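Local coordinates for protein tRNA (adenine(22)-N(1))-methyltransferase (Bacillus subtilis, PDB 6Q56) that catalyses the S-adenosyl-L-methionine-dependent methylation of N1 of adenosine 22 in tRNA, giving N(1)-methyladenosine, at residues A[23-26]-A[32-35]; A[152-157]-A[191-196]. The protein carries 2 engineered substitutions. All blocks are in the same frame, centred on the assembly; numbering follows the deposited sequence.

Contact 1 (A[23-26]-A[32-35]). Engineered in segment 32-35: S35 (natural residue Cys).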
ATOM      1  N   MET A  23      -1.619   1.367  16.651  1.00 35.40           N
ATOM      2  CA  MET A  23      -1.328   0.900  15.314  1.00 38.22           C
ATOM      3  C   MET A  23      -0.761  -0.494  15.274  1.00 35.87           C
ATOM      4  O   MET A  23      -0.107  -0.940  16.203  1.00 39.10           O
ATOM      5  CB  MET A  23      -0.297   1.819  14.686  1.00 36.89           C
ATOM      6  CG  MET A  23       0.889   2.039  15.594  1.00 45.31           C
ATOM      7  SD  MET A  23       2.366   2.572  14.741  1.00 50.10           S
ATOM      8  CE  MET A  23       2.423   1.348  13.446  1.00 38.40           C
ATOM      9  N   ALA A  24      -1.016  -1.165  14.166  1.00 36.81           N
ATOM     10  CA  ALA A  24      -0.507  -2.492  13.938  1.00 30.48           C
ATOM     11  C   ALA A  24       0.286  -2.428  12.657  1.00 29.62           C
ATOM     12  O   ALA A  24      -0.239  -2.090  11.611  1.00 39.28           O
ATOM     13  CB  ALA A  24      -1.626  -3.500  13.828  1.00 29.75           C
ATOM     14  N   ASP A  25       1.562  -2.751  12.754  1.00 33.97           N
ATOM     15  CA  ASP A  25       2.444  -2.751  11.610  1.00 26.01           C
ATOM     16  C   ASP A  25       2.656  -4.193  11.205  1.00 28.11           C
ATOM     17  O   ASP A  25       3.306  -4.953  11.901  1.00 32.99           O
ATOM     18  CB  ASP A  25       3.770  -2.080  11.946  1.00 37.38           C
ATOM     19  CG  ASP A  25       4.640  -1.861  10.727  1.00 31.02           C
ATOM     20  OD1 ASP A  25       4.115  -1.903   9.606  1.00 27.17           O
ATOM     21  OD2 ASP A  25       5.845  -1.638  10.902  1.00 26.60           O
ATOM     22  N   ILE A  26       2.085  -4.561  10.071  1.00 27.35           N
ATOM     23  CA  ILE A  26       2.185  -5.906   9.561  1.00 26.49           C
ATOM     24  C   ILE A  26       3.480  -6.073   8.779  1.00 31.48           C
ATOM     25  O   ILE A  26       3.810  -5.255   7.933  1.00 30.89           O
ATOM     26  CB  ILE A  26       0.980  -6.225   8.674  1.00 28.54           C
ATOM     27  CG1 ILE A  26      -0.296  -5.722   9.344  1.00 36.94           C
ATOM     28  CG2 ILE A  26       0.899  -7.710   8.390  1.00 26.14           C
ATOM     29  CD1 ILE A  26      -0.527  -6.279  10.728  1.00 26.10           C
ATOM     30  N   TYR A  32      10.796  -0.780  13.580  1.00 28.59           N
ATOM     31  CA  TYR A  32      11.272   0.591  13.610  1.00 32.90           C
ATOM     32  C   TYR A  32      10.117   1.573  13.512  1.00 28.68           C
ATOM     33  O   TYR A  32       9.997   2.474  14.320  1.00 37.19           O
ATOM     34  CB  TYR A  32      12.261   0.849  12.477  1.00 28.78           C
ATOM     35  CG  TYR A  32      13.600   0.175  12.652  1.00 31.55           C
ATOM     36  CD1 TYR A  32      14.182   0.067  13.897  1.00 39.64           C
ATOM     37  CD2 TYR A  32      14.290  -0.331  11.567  1.00 37.08           C
ATOM     38  CE1 TYR A  32      15.405  -0.545  14.060  1.00 49.02           C
ATOM     39  CE2 TYR A  32      15.513  -0.939  11.721  1.00 37.37           C
ATOM     40  CZ  TYR A  32      16.066  -1.042  12.971  1.00 41.05           C
ATOM     41  OH  TYR A  32      17.280  -1.644  13.134  1.00 51.54           O
ATOM     42  N   LEU A  33       9.271   1.386  12.513  1.00 24.72           N
ATOM     43  CA  LEU A  33       8.135   2.260  12.299  1.00 33.58           C
ATOM     44  C   LEU A  33       7.300   2.378  13.565  1.00 34.31           C
ATOM     45  O   LEU A  33       7.059   3.475  14.046  1.00 38.84           O
ATOM     46  CB  LEU A  33       7.278   1.753  11.144  1.00 30.22           C
ATOM     47  CG  LEU A  33       5.902   2.383  10.981  1.00 30.37           C
ATOM     48  CD1 LEU A  33       6.009   3.863  10.696  1.00 25.36           C
ATOM     49  CD2 LEU A  33       5.138   1.692   9.876  1.00 35.22           C
ATOM     50  N   PRO A  34       6.875   1.254  14.127  1.00 31.45           N
ATOM     51  CA  PRO A  34       6.067   1.304  15.348  1.00 39.81           C
ATOM     52  C   PRO A  34       6.829   1.895  16.528  1.00 36.23           C
ATOM     53  O   PRO A  34       6.244   2.605  17.328  1.00 40.00           O
ATOM     54  CB  PRO A  34       5.691  -0.162  15.603  1.00 41.84           C
ATOM     55  CG  PRO A  34       6.428  -0.972  14.602  1.00 36.83           C
ATOM     56  CD  PRO A  34       6.822  -0.065  13.489  1.00 30.07           C
ATOM     57  N   SER A  35       8.118   1.613  16.633  1.00 37.49           N
ATOM     58  CA  SER A  35       8.910   2.154  17.723  1.00 38.83           C
ATOM     59  C   SER A  35       8.954   3.660  17.563  1.00 34.76           C
ATOM     60  O   SER A  35       8.802   4.412  18.512  1.00 38.02           O
ATOM     61  CB  SER A  35      10.324   1.584  17.696  1.00 28.97           C
ATOM     62  OG  SER A  35      10.362   0.243  18.135  1.00 33.32           O
TER

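Contact 2 (A[152-157]-A[191-196]). Engineered in segment 152-157: S152 (natural residue Cys).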
ATOM      1  N   SER A 152      10.458   4.510  -6.997  1.00 44.81           N
ATOM      2  CA  SER A 152       9.195   5.158  -6.709  1.00 37.89           C
ATOM      3  C   SER A 152       8.382   4.280  -5.775  1.00 43.13           C
ATOM      4  O   SER A 152       8.408   3.061  -5.868  1.00 38.57           O
ATOM      5  CB  SER A 152       8.425   5.439  -7.992  1.00 32.78           C
ATOM      6  OG  SER A 152       7.915   4.251  -8.545  1.00 39.41           O
ATOM      7  N   TYR A 153       7.661   4.910  -4.864  1.00 38.35           N
ATOM      8  CA  TYR A 153       6.858   4.179  -3.917  1.00 32.57           C
ATOM      9  C   TYR A 153       5.562   4.918  -3.694  1.00 32.08           C
ATOM     10  O   TYR A 153       5.537   6.135  -3.632  1.00 35.56           O
ATOM     11  CB  TYR A 153       7.611   3.998  -2.602  1.00 39.53           C
ATOM     12  CG  TYR A 153       7.865   5.285  -1.863  1.00 50.69           C
ATOM     13  CD1 TYR A 153       6.915   5.812  -1.006  1.00 52.20           C
ATOM     14  CD2 TYR A 153       9.054   5.977  -2.020  1.00 61.15           C
ATOM     15  CE1 TYR A 153       7.142   6.991  -0.331  1.00 57.17           C
ATOM     16  CE2 TYR A 153       9.289   7.159  -1.346  1.00 43.53           C
ATOM     17  CZ  TYR A 153       8.330   7.659  -0.506  1.00 51.09           C
ATOM     18  OH  TYR A 153       8.558   8.824   0.163  1.00 51.70           O
ATOM     19  N   GLU A 154       4.486   4.158  -3.586  1.00 26.88           N
ATOM     20  CA  GLU A 154       3.174   4.715  -3.367  1.00 29.74           C
ATOM     21  C   GLU A 154       2.693   4.404  -1.966  1.00 30.39           C
ATOM     22  O   GLU A 154       3.070   3.401  -1.381  1.00 34.05           O
ATOM     23  CB  GLU A 154       2.190   4.129  -4.362  1.00 27.31           C
ATOM     24  CG  GLU A 154       2.371   4.614  -5.778  1.00 32.41           C
ATOM     25  CD  GLU A 154       1.851   3.621  -6.785  1.00 28.90           C
ATOM     26  OE1 GLU A 154       2.002   2.415  -6.547  1.00 30.31           O
ATOM     27  OE2 GLU A 154       1.300   4.046  -7.809  1.00 38.62           O
ATOM     28  N   VAL A 155       1.848   5.276  -1.442  1.00 26.85           N
ATOM     29  CA  VAL A 155       1.280   5.103  -0.122  1.00 32.89           C
ATOM     30  C   VAL A 155      -0.199   5.431  -0.209  1.00 35.42           C
ATOM     31  O   VAL A 155      -0.581   6.528  -0.586  1.00 26.93           O
ATOM     32  CB  VAL A 155       1.959   6.000   0.921  1.00 40.54           C
ATOM     33  CG1 VAL A 155       1.256   5.886   2.259  1.00 31.99           C
ATOM     34  CG2 VAL A 155       3.417   5.626   1.066  1.00 28.59           C
ATOM     35  N   LEU A 156      -1.026   4.455   0.132  1.00 35.33           N
ATOM     36  CA  LEU A 156      -2.465   4.620   0.078  1.00 30.54           C
ATOM     37  C   LEU A 156      -3.049   4.693   1.473  1.00 29.45           C
ATOM     38  O   LEU A 156      -2.695   3.920   2.345  1.00 33.82           O
ATOM     39  CB  LEU A 156      -3.103   3.467  -0.691  1.00 33.70           C
ATOM     40  CG  LEU A 156      -2.924   3.479  -2.206  1.00 37.16           C
ATOM     41  CD1 LEU A 156      -1.458   3.484  -2.595  1.00 31.49           C
ATOM     42  CD2 LEU A 156      -3.639   2.301  -2.826  1.00 31.19           C
ATOM     43  N   VAL A 157      -3.955   5.633   1.671  1.00 31.36           N
ATOM     44  CA  VAL A 157      -4.593   5.814   2.954  1.00 30.66           C
ATOM     45  C   VAL A 157      -6.082   5.675   2.780  1.00 33.13           C
ATOM     46  O   VAL A 157      -6.677   6.338   1.949  1.00 32.44           O
ATOM     47  CB  VAL A 157      -4.293   7.190   3.542  1.00 37.58           C
ATOM     48  CG1 VAL A 157      -5.007   7.361   4.865  1.00 30.36           C
ATOM     49  CG2 VAL A 157      -2.797   7.382   3.682  1.00 34.37           C
ATOM     50  N   LEU A 191       4.087  11.017 -13.284  1.00 32.39           N
ATOM     51  CA  LEU A 191       4.181  11.058 -14.736  1.00 34.31           C
ATOM     52  C   LEU A 191       5.281  10.141 -15.235  1.00 31.45           C
ATOM     53  O   LEU A 191       5.083   9.369 -16.153  1.00 33.22           O
ATOM     54  CB  LEU A 191       4.441  12.481 -15.220  1.00 30.85           C
ATOM     55  CG  LEU A 191       3.259  13.438 -15.147  1.00 42.59           C
ATOM     56  CD1 LEU A 191       3.699  14.837 -15.517  1.00 48.17           C
ATOM     57  CD2 LEU A 191       2.131  12.977 -16.045  1.00 42.50           C
ATOM     58  N   LYS A 192       6.442  10.239 -14.611  1.00 32.07           N
ATOM     59  CA  LYS A 192       7.586   9.425 -14.981  1.00 37.10           C
ATOM     60  C   LYS A 192       7.266   7.941 -14.865  1.00 36.82           C
ATOM     61  O   LYS A 192       7.578   7.165 -15.752  1.00 30.73           O
ATOM     62  CB  LYS A 192       8.793   9.782 -14.113  1.00 39.61           C
ATOM     63  CG  LYS A 192       9.990   8.879 -14.298  1.00 45.41           C
ATOM     64  CD  LYS A 192      11.275   9.556 -13.865  1.00 47.75           C
ATOM     65  CE  LYS A 192      11.253   9.919 -12.397  1.00 43.69           C
ATOM     66  NZ  LYS A 192      12.606  10.212 -11.868  1.00 43.60           N
ATOM     67  N   LYS A 193       6.636   7.556 -13.766  1.00 35.10           N
ATOM     68  CA  LYS A 193       6.292   6.162 -13.544  1.00 33.92           C
ATOM     69  C   LYS A 193       5.326   5.625 -14.578  1.00 32.38           C
ATOM     70  O   LYS A 193       5.500   4.534 -15.082  1.00 38.04           O
ATOM     71  CB  LYS A 193       5.687   5.974 -12.158  1.00 34.86           C
ATOM     72  CG  LYS A 193       5.093   4.593 -11.927  1.00 39.80           C
ATOM     73  CD  LYS A 193       4.626   4.404 -10.496  1.00 28.31           C
ATOM     74  CE  LYS A 193       3.787   3.150 -10.331  1.00 37.66           C
ATOM     75  NZ  LYS A 193       4.591   1.913 -10.180  1.00 38.29           N
ATOM     76  N   TRP A 194       4.297   6.390 -14.883  1.00 32.84           N
ATOM     77  CA  TRP A 194       3.299   5.933 -15.826  1.00 33.44           C
ATOM     78  C   TRP A 194       3.698   6.139 -17.272  1.00 31.50           C
ATOM     79  O   TRP A 194       3.310   5.371 -18.129  1.00 34.32           O
ATOM     80  CB  TRP A 194       1.950   6.551 -15.480  1.00 33.28           C
ATOM     81  CG  TRP A 194       1.513   6.047 -14.161  1.00 40.28           C
ATOM     82  CD1 TRP A 194       1.388   6.752 -13.008  1.00 33.87           C
ATOM     83  CD2 TRP A 194       1.211   4.692 -13.838  1.00 28.04           C
ATOM     84  NE1 TRP A 194       0.998   5.919 -11.990  1.00 34.19           N
ATOM     85  CE2 TRP A 194       0.887   4.648 -12.477  1.00 27.07           C
ATOM     86  CE3 TRP A 194       1.173   3.512 -14.577  1.00 31.12           C
ATOM     87  CZ2 TRP A 194       0.526   3.478 -11.843  1.00 32.19           C
ATOM     88  CZ3 TRP A 194       0.820   2.359 -13.947  1.00 32.39           C
ATOM     89  CH2 TRP A 194       0.500   2.343 -12.594  1.00 32.28           C
ATOM     90  N   THR A 195       4.491   7.162 -17.536  1.00 34.59           N
ATOM     91  CA  THR A 195       4.957   7.408 -18.883  1.00 31.84           C
ATOM     92  C   THR A 195       5.834   6.233 -19.291  1.00 35.47           C
ATOM     93  O   THR A 195       5.732   5.735 -20.397  1.00 41.37           O
ATOM     94  CB  THR A 195       5.745   8.717 -18.975  1.00 34.23           C
ATOM     95  OG1 THR A 195       4.851   9.820 -18.814  1.00 38.25           O
ATOM     96  CG2 THR A 195       6.444   8.829 -20.313  1.00 40.94           C
ATOM     97  N   GLN A 196       6.683   5.786 -18.381  1.00 34.60           N
ATOM     98  CA  GLN A 196       7.559   4.660 -18.644  1.00 41.69           C
ATOM     99  C   GLN A 196       6.740   3.384 -18.780  1.00 45.31           C
ATOM    100  O   GLN A 196       7.020   2.553 -19.629  1.00 33.84           O
ATOM    101  CB  GLN A 196       8.609   4.510 -17.537  1.00 41.22           C
ATOM    102  CG  GLN A 196       9.646   5.625 -17.532  1.00 56.48           C
ATOM    103  CD  GLN A 196      10.409   5.728 -16.224  1.00 55.94           C
ATOM    104  OE1 GLN A 196      10.217   4.930 -15.316  1.00 66.08           O
ATOM    105  NE2 GLN A 196      11.270   6.726 -16.122  1.00 55.62           N
TER
HETATM  106  O   HOH W   1       0.496   6.126  -9.473  1.00 29.84           O

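Contact 1 (A[23-26]-A[32-35])
D25 of strand 23-26 and P34 in the first turn of helix 32-35 bring the two backbones closest, 6.6 Å between their CA atoms, and alternate strand residues, M23 and D25, direct their side chains at the helix. The CG of D25 lies anti to the backbone N (chi1 -171°), which carries the carboxylate out over the start of the helix, where D25 OD2 comes 3.2 Å from P34 CD and 3.6 Å from L33 CD2. These are van der Waals contacts; the proline ring also rests on the aspartate stem, P34 CG lying 3.9 Å from D25 CB. The buried carboxylate is satisfied by other parts of the chain: S28 OG hydrogen-bonds OD2 and T92 OG1 hydrogen-bonds OD1, so the group is probably held against turning. With an alanine in place of D25, the S28 and T92 hydroxyls would probably lose this partner and a gap would open beside P34 and L33. Two residues earlier on the strand, M23 bends at chi3 (-50°) and crosses the proline at about a right angle, its SD 4.0 Å from P34 CA and its CE 4.2 Å from P34 CB. A flexible thioether suits this place because it can curl against the rigid ring, while proline suits a first helical turn, where an amide hydrogen is not yet needed. In Rossmann-like methyltransferases the first strand, the turn after it (here holding S28) and the helix usually bind S-adenosylmethionine, so this contact probably shapes that site. Strand 21-26 pairs with strands 43-50 and 90-96, and helix 32-39 leads to strand 43-50 in a beta-alpha-beta unit. L33 also packs on V13 and A14 of helix 8-14, and P34 on A46.

Contact 2 (A[152-157]-A[191-196])
The indole of W194 has K193 CE on one face, 3.5 Å above the ring plane and displaced toward the rim, and a water in its plane at the edge. That water accepts from W194 NE1 at 2.6 Å and lies 2.8 Å from E154 OE2, to which it can donate, so that it probably links the indole N-H to the carboxylate. The carboxylate approaches the ring obliquely, its plane turned 42° from that of the indole, and E154 OE2 stays 4.1 Å from W194 CZ2. Tryptophan suits this place by offering a broad apolar surface to the last methylene of the lysine, CE, together with one donor at its rim. K193 runs extended from the helix until a bend at chi4 (82°), which turns the ammonium aside. Its methylenes do the touching: K193 CE lies 3.7 Å from E154 OE2, and K193 CD 3.8 Å from the OG of S152, an engineered residue replacing the natural cysteine. The opposite charges remain beyond salt-bridge range, E154 OE1 and K193 NZ being 4.5 Å apart, yet their attraction would probably help to stabilise the carboxylate as an anion. A long lysine suits this place because its methylenes pack against S152, E154 and the indole while its charge stays near the carboxylate. The axes of the short segments approach to 10.3 Å at 109°, so helix 188-210 runs across strand 151-159. This strand lies between strands 117-122 and 139-148, antiparallel to both; E154 also packs on I145 and A126, while the W194 ring meets that of F190.

The two contacts belong to one mixed sheet but to different parts of it. Contact 1 lies on the central parallel strand 21-26, whereas contact 2 joins the antiparallel strand 151-159, next to the sheet's edge strand 139-148, to the later helix 188-210. Their centres are 24 Å apart, on opposite sides of the chain's centre, and their nearest atoms about 10 Å apart. Contact 1 probably lies at the cofactor-binding end of the Rossmann-like core, as in related methyltransferases, while contact 2 is packing of a later helix on the sheet. The bound nickel ion, with protein ligands H125 and H128, lies about 10 Å from the W194 side chain, near contact 2 without being part of it.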